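Local coordinates for GCN5-related N-acetyltransferase (Kribbella flavida, PDB 4IUS), which probably transfers acyl groups, most likely acetyl, to an amino group of its substrate, at residues A[158-164]-A[176-181]. The protein carries 1 engineered substitution. Residues are numbered along the deposited sequence; the frame is centred on the assembly and turned at random.
Sequences PADGGAV and AAWTAI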
# COMPACT_ATOMS: atom_id res chain seq x y z
N PRO A 158 -2.65 13.80 -11.26
CA PRO A 158 -1.65 12.86 -10.78
C PRO A 158 -1.30 12.95 -9.30
O PRO A 158 -0.92 11.96 -8.68
CB PRO A 158 -0.41 13.19 -11.64
CG PRO A 158 -0.63 14.54 -12.18
CD PRO A 158 -2.12 14.65 -12.33
N ALA A 159 -1.47 14.13 -8.71
CA ALA A 159 -1.27 14.26 -7.26
C ALA A 159 -2.26 13.40 -6.47
O ALA A 159 -2.02 13.13 -5.31
CB ALA A 159 -1.36 15.73 -6.83
N ASP A 160 -3.39 13.03 -7.08
CA ASP A 160 -4.43 12.22 -6.45
C ASP A 160 -4.33 10.74 -6.80
O ASP A 160 -5.23 9.95 -6.48
CB ASP A 160 -5.82 12.80 -6.73
CG ASP A 160 -6.03 14.17 -6.11
OD1 ASP A 160 -5.20 14.56 -5.23
OD2 ASP A 160 -7.02 14.87 -6.49
N GLY A 161 -3.21 10.37 -7.41
CA GLY A 161 -2.93 9.00 -7.76
C GLY A 161 -2.90 8.82 -9.26
O GLY A 161 -3.38 9.66 -10.03
N GLY A 162 -2.44 7.67 -9.70
CA GLY A 162 -2.44 7.35 -11.10
C GLY A 162 -1.93 5.95 -11.35
O GLY A 162 -1.62 5.22 -10.44
N ALA A 163 -1.84 5.61 -12.63
CA ALA A 163 -1.34 4.31 -13.02
C ALA A 163 -0.64 4.43 -14.36
O ALA A 163 -0.81 5.41 -15.06
CB ALA A 163 -2.44 3.25 -13.03
N VAL A 164 0.08 3.36 -14.72
CA VAL A 164 0.80 3.29 -15.99
C VAL A 164 0.53 1.93 -16.64
O VAL A 164 0.27 0.95 -15.94
CB VAL A 164 2.33 3.53 -15.82
CG1 VAL A 164 2.58 4.83 -15.07
CG2 VAL A 164 3.03 2.33 -15.19
N ALA A 176 1.48 -0.71 -13.13
CA ALA A 176 1.76 -0.31 -11.75
C ALA A 176 1.02 1.00 -11.49
O ALA A 176 0.67 1.69 -12.42
CB ALA A 176 3.27 -0.13 -11.51
N ALA A 177 0.78 1.29 -10.23
CA ALA A 177 -0.00 2.46 -9.85
C ALA A 177 0.66 3.15 -8.67
O ALA A 177 1.48 2.54 -7.95
CB ALA A 177 -1.40 2.00 -9.44
N TRP A 178 0.30 4.42 -8.47
CA TRP A 178 0.73 5.15 -7.29
C TRP A 178 -0.50 5.74 -6.60
O TRP A 178 -1.46 6.15 -7.24
CB TRP A 178 1.76 6.24 -7.63
CG TRP A 178 1.28 7.44 -8.42
CD1 TRP A 178 0.88 8.65 -7.91
CD2 TRP A 178 1.25 7.58 -9.87
NE1 TRP A 178 0.56 9.50 -8.92
CE2 TRP A 178 0.76 8.90 -10.13
CE3 TRP A 178 1.51 6.74 -10.94
CZ2 TRP A 178 0.57 9.36 -11.42
CZ3 TRP A 178 1.33 7.23 -12.24
CH2 TRP A 178 0.85 8.51 -12.47
N THR A 179 -0.45 5.80 -5.28
CA THR A 179 -1.50 6.38 -4.51
C THR A 179 -1.44 7.90 -4.47
O THR A 179 -0.40 8.49 -4.73
CB THR A 179 -1.52 5.84 -3.06
OG1 THR A 179 -0.31 6.29 -2.42
CG2 THR A 179 -1.62 4.34 -3.02
N ALA A 180 -2.57 8.51 -4.12
CA ALA A 180 -2.61 9.93 -3.87
C ALA A 180 -1.49 10.31 -2.90
O ALA A 180 -1.28 9.68 -1.86
CB ALA A 180 -3.95 10.32 -3.30
N ILE A 181 -0.82 11.43 -3.18
CA ILE A 181 0.29 11.88 -2.37
C ILE A 181 -0.26 12.41 -1.04
O ILE A 181 -1.31 13.06 -1.01
CB ILE A 181 1.13 12.93 -3.11
CG1 ILE A 181 2.06 12.31 -4.16
CG2 ILE A 181 1.94 13.81 -2.13
CD1 ILE A 181 1.48 11.47 -5.28
O HOH W 1 -2.93 14.22 -2.88
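W178 holds CG between its own backbone N and carbonyl carbon (chi1 69°), and with chi2 at 96° the indole lies across the neighbouring strand, flat against G161 and G162. Over its six-membered ring sits G162 CA, 3.6 Å from the centroid and nearly on the ring normal, a CH-pi contact. G162 has no side chain, which lets its backbone lie flat on the ring; a CB would clash with W178 CZ2. From the indole edge, W178 NE1 donates in the ring plane to P158 O at 2.9 Å, an N-H...O angle of 163°. G161 N closes the 158-161 turn on the same oxygen, and W178 NE1 ties that turn to the indole. At the opposite end of the indole, the methyl V164 CG1 sits in plane at the ring edge, 3.9 Å from W178 CZ3. A leucine in place of W178 would probably leave P158 O without its indole donor and G162 without a flat surface to lie on.

Beneath the ring the backbones pair antiparallel: G162 and W178 exchange N-H...O bonds, and V164 N donates to A176 O at 2.9 Å. Farther along, I181 N donates to A159 O at 3.0 Å. Together these form the open end of the hairpin 161-168/171-179 in the mixed sheet of the GNAT fold, flanked by strands 123-127 and 185-193, with helix 202-216 packing on V164, A176 and W178.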